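Local coordinates for tailspike protein (Siphovirus 9NA, PDB 3RIQ), which recognises Salmonella lipopolysaccharide as the receptor-binding tailspike of a siphovirus and probably cleaves its O-antigen as an endorhamnosidase, at residues 91-96 with 110-115; 143-147 with 186-190. All blocks are in the same frame, centred on the assembly; numbering follows the deposited sequence.

Overall arrangement
Contact 2 lies on the coils of the right-handed beta-helix of this trimeric tailspike. Contact 1 lies in the long excursion that leaves the helix after strand 79-87, where it closes a two-stranded antiparallel pair. Contact 2 forms where the chain re-enters the coil at strand 146-151, against the corner that breaks strand 184-194. Both are on the same side of the chain's centre. The centres of contact 1 and contact 2 are about 16 Å apart, yet the two contacts touch. P91 CB of contact 1 lies 3.5 Å from W187 CZ3 of contact 2, and P91 CB is 4.0 Å from A144 CB. P91 therefore joins the excursion to the helix body. No other chain of the assembly touches any of the four segments.

Contact 1 (91-96 with 110-115); sequences PYTVYR and VLASVA
T93 and A115 form a hydrogen-bonded antiparallel pair in a loop excursion from the right-handed beta-helix. The contact joins the short strand 92-93 to the chain that leaves helix 107-112. T93 N gives a nearly straight bond to A115 O (2.8 Å, 172°). A115 N returns a longer one to T93 O, which also receives a CA-H...O contact from V114.

Beyond the pair, side chains take over. V94 CG2, anti to its own backbone N, reaches V110 CG1 at 3.5 Å. The same V110 methyl lies over one face of the R96 guanidinium, with V110 CG1 3.6 Å from R96 NH1. D128 and D130 hold the charged end of R96 by salt bridges. Y92 CB packs on V114 CG1 at 3.9 Å, and the Y92 ring meets V114 CG1 and A115 C obliquely. The Y92 side chain also touches N138 and V139 of helix 137-140.

S113 OG links V110 to Y95. With chi1 at 83°, it lies between the backbone N and the carbonyl carbon. From there it donates to V110 O, in the carbonyl plane and on a lone pair. The same OG accepts Y95 N at 3.0 Å.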
# COMPACT_ATOMS: atom_id res chain seq x y z
N PRO A 91 -27.74 19.06 -21.61
CA PRO A 91 -26.64 19.70 -22.31
C PRO A 91 -26.14 18.87 -23.48
O PRO A 91 -26.29 17.64 -23.46
CB PRO A 91 -25.53 19.71 -21.25
CG PRO A 91 -25.78 18.43 -20.44
CD PRO A 91 -27.31 18.43 -20.33
N TYR A 92 -25.58 19.53 -24.49
CA TYR A 92 -24.71 18.86 -25.44
C TYR A 92 -23.43 18.48 -24.72
O TYR A 92 -22.84 19.31 -24.02
CB TYR A 92 -24.38 19.80 -26.62
CG TYR A 92 -25.56 20.03 -27.53
CD1 TYR A 92 -25.81 19.15 -28.61
CD2 TYR A 92 -26.44 21.09 -27.33
CE1 TYR A 92 -26.91 19.36 -29.46
CE2 TYR A 92 -27.52 21.28 -28.15
CZ TYR A 92 -27.76 20.41 -29.22
OH TYR A 92 -28.85 20.64 -30.04
N THR A 93 -23.02 17.21 -24.86
CA THR A 93 -21.75 16.77 -24.29
C THR A 93 -20.86 16.16 -25.35
O THR A 93 -21.35 15.60 -26.34
CB THR A 93 -21.90 15.76 -23.13
OG1 THR A 93 -22.46 14.51 -23.62
CG2 THR A 93 -22.78 16.36 -22.01
N VAL A 94 -19.55 16.29 -25.14
CA VAL A 94 -18.55 15.54 -25.95
C VAL A 94 -18.24 14.19 -25.28
O VAL A 94 -18.11 14.14 -24.05
CB VAL A 94 -17.25 16.40 -26.19
CG1 VAL A 94 -16.51 16.77 -24.88
CG2 VAL A 94 -16.29 15.67 -27.13
N TYR A 95 -18.22 13.11 -26.07
CA TYR A 95 -17.99 11.77 -25.55
C TYR A 95 -16.79 11.18 -26.25
O TYR A 95 -16.84 10.84 -27.44
CB TYR A 95 -19.23 10.90 -25.76
CG TYR A 95 -19.10 9.53 -25.10
CD1 TYR A 95 -18.95 9.43 -23.72
CD2 TYR A 95 -19.15 8.37 -25.84
CE1 TYR A 95 -18.80 8.20 -23.11
CE2 TYR A 95 -19.03 7.09 -25.23
CZ TYR A 95 -18.85 7.03 -23.85
OH TYR A 95 -18.73 5.83 -23.21
N ARG A 96 -15.68 11.07 -25.52
CA ARG A 96 -14.37 10.80 -26.18
C ARG A 96 -14.00 9.31 -26.25
O ARG A 96 -12.81 8.98 -26.31
CB ARG A 96 -13.26 11.56 -25.44
CG ARG A 96 -13.34 13.09 -25.58
CD ARG A 96 -12.20 13.80 -24.86
NE ARG A 96 -12.18 15.24 -25.13
CZ ARG A 96 -11.73 15.80 -26.26
NH1 ARG A 96 -11.24 15.04 -27.25
NH2 ARG A 96 -11.75 17.12 -26.41
N VAL A 110 -14.52 12.97 -32.85
CA VAL A 110 -14.81 13.65 -31.57
C VAL A 110 -15.92 14.70 -31.77
O VAL A 110 -16.91 14.73 -31.03
CB VAL A 110 -13.56 14.28 -30.94
CG1 VAL A 110 -13.95 14.97 -29.64
CG2 VAL A 110 -12.50 13.22 -30.64
N LEU A 111 -15.75 15.55 -32.78
CA LEU A 111 -16.81 16.53 -33.10
C LEU A 111 -18.18 15.87 -33.30
O LEU A 111 -19.21 16.36 -32.78
CB LEU A 111 -16.43 17.34 -34.34
CG LEU A 111 -17.46 18.38 -34.78
CD1 LEU A 111 -17.63 19.47 -33.73
CD2 LEU A 111 -16.98 18.98 -36.08
N ALA A 112 -18.21 14.75 -34.03
CA ALA A 112 -19.47 14.01 -34.28
C ALA A 112 -20.09 13.34 -33.03
O ALA A 112 -21.28 12.95 -33.03
CB ALA A 112 -19.29 13.01 -35.40
N SER A 113 -19.30 13.23 -31.95
CA SER A 113 -19.83 12.67 -30.70
C SER A 113 -20.64 13.69 -29.91
O SER A 113 -21.29 13.32 -28.94
CB SER A 113 -18.68 12.17 -29.80
OG SER A 113 -18.11 13.23 -29.05
N VAL A 114 -20.60 14.96 -30.32
CA VAL A 114 -21.31 15.99 -29.55
C VAL A 114 -22.83 15.88 -29.74
O VAL A 114 -23.35 16.02 -30.86
CB VAL A 114 -20.81 17.42 -29.90
CG1 VAL A 114 -21.72 18.50 -29.22
CG2 VAL A 114 -19.33 17.55 -29.56
N ALA A 115 -23.54 15.63 -28.64
CA ALA A 115 -24.96 15.28 -28.64
C ALA A 115 -25.54 15.56 -27.27
O ALA A 115 -24.82 15.53 -26.26
CB ALA A 115 -25.16 13.81 -28.99

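Contact 2 (143-147 with 186-190)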
# COMPACT_ATOMS: atom_id res chain seq x y z
N VAL A 143 -27.00 26.89 -22.26
CA VAL A 143 -27.28 27.22 -20.85
C VAL A 143 -27.86 25.98 -20.18
O VAL A 143 -28.98 25.53 -20.49
CB VAL A 143 -28.31 28.39 -20.77
CG1 VAL A 143 -28.67 28.71 -19.33
CG2 VAL A 143 -27.74 29.61 -21.44
N ALA A 144 -27.10 25.43 -19.23
CA ALA A 144 -27.45 24.15 -18.61
C ALA A 144 -26.58 24.00 -17.37
O ALA A 144 -25.68 24.80 -17.16
CB ALA A 144 -27.15 22.98 -19.59
N GLY A 145 -26.85 22.96 -16.59
CA GLY A 145 -26.01 22.61 -15.43
C GLY A 145 -26.54 23.22 -14.15
O GLY A 145 -26.88 24.40 -14.15
N ALA A 146 -26.60 22.42 -13.08
CA ALA A 146 -27.15 22.85 -11.79
C ALA A 146 -26.04 22.85 -10.75
O ALA A 146 -25.49 21.78 -10.40
CB ALA A 146 -28.26 21.86 -11.37
N THR A 147 -25.73 24.04 -10.22
CA THR A 147 -24.71 24.19 -9.18
C THR A 147 -25.31 24.70 -7.89
O THR A 147 -26.00 25.75 -7.89
CB THR A 147 -23.60 25.17 -9.68
OG1 THR A 147 -23.09 24.67 -10.92
CG2 THR A 147 -22.46 25.28 -8.69
N ALA A 186 -20.95 15.02 -12.93
CA ALA A 186 -20.60 16.42 -12.68
C ALA A 186 -20.90 17.33 -13.86
O ALA A 186 -21.15 16.86 -14.99
CB ALA A 186 -19.10 16.48 -12.31
N TRP A 187 -20.93 18.63 -13.59
CA TRP A 187 -21.11 19.64 -14.66
C TRP A 187 -19.75 20.29 -15.04
O TRP A 187 -19.29 20.17 -16.17
CB TRP A 187 -22.13 20.68 -14.21
CG TRP A 187 -22.33 21.79 -15.20
CD1 TRP A 187 -22.21 23.14 -14.98
CD2 TRP A 187 -22.70 21.64 -16.59
NE1 TRP A 187 -22.50 23.84 -16.13
CE2 TRP A 187 -22.81 22.95 -17.13
CE3 TRP A 187 -22.99 20.54 -17.41
CZ2 TRP A 187 -23.17 23.18 -18.47
CZ3 TRP A 187 -23.32 20.76 -18.72
CH2 TRP A 187 -23.44 22.08 -19.24
N GLU A 188 -19.11 20.92 -14.06
CA GLU A 188 -17.78 21.51 -14.20
C GLU A 188 -16.85 20.68 -13.30
O GLU A 188 -16.72 19.46 -13.53
CB GLU A 188 -17.83 23.03 -13.88
CG GLU A 188 -18.59 23.76 -14.97
CD GLU A 188 -18.99 25.18 -14.63
OE1 GLU A 188 -18.84 26.03 -15.53
OE2 GLU A 188 -19.51 25.45 -13.52
N SER A 189 -16.20 21.28 -12.32
CA SER A 189 -15.55 20.46 -11.30
C SER A 189 -16.64 19.91 -10.37
O SER A 189 -17.62 20.58 -10.10
CB SER A 189 -14.50 21.27 -10.54
OG SER A 189 -13.38 21.52 -11.36
N GLY A 190 -16.48 18.67 -9.90
CA GLY A 190 -17.57 18.07 -9.09
C GLY A 190 -17.79 18.77 -7.75
O GLY A 190 -18.91 19.23 -7.44
O HOH W 1 -20.52 23.87 -11.48
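W187 lays one face of its indole on the backbone of A144 and G145. It sits at a turn of the right-handed beta-helix, where strand 184-194 is broken, and packs on the chain entering strand 146-151 of another coil. G145 CA sits almost exactly over the five-membered ring of W187, 3.5 Å from its centroid and 7° off the ring normal. This is a CH-pi contact. The carbonyl carbon of A144 lies above the same face, displaced toward the rim of the ring system. A144 O meets the ring obliquely, 3.3 Å from W187 CZ2. Its approach to W187 NE1 has a poor angle and is not a hydrogen bond. At the far end of the indole, A144 CB touches W187 CH2 at 3.8 Å.

The first torsion of W187 places CG anti to the backbone N (chi1 177°). This extends the indole from the corner of the coil toward 143-147. G145 has no side chain, so its CA can come flat onto the ring, at backbone angles that suit glycine (phi 94°). G145 N bonds T87 OG1, and the backbone of G145 also pairs with G67 of the neighbouring coil. K123 touches W187 as well.

Beside the ring, T147 and E188 do not bond directly. Water 1 bridges them. It lies 2.7 Å from T147 OG1 and donates to E188 OE2 at 2.8 Å. It is also in the plane of the indole, off the edge near CD1, without bonding to the ring.

The direct contact is thus apolar and pi in character, with no hydrogen bond between the segments. Polar linkage between them runs through one water, while the other carboxylate oxygen, E188 OE1, turns to a salt bridge with K123.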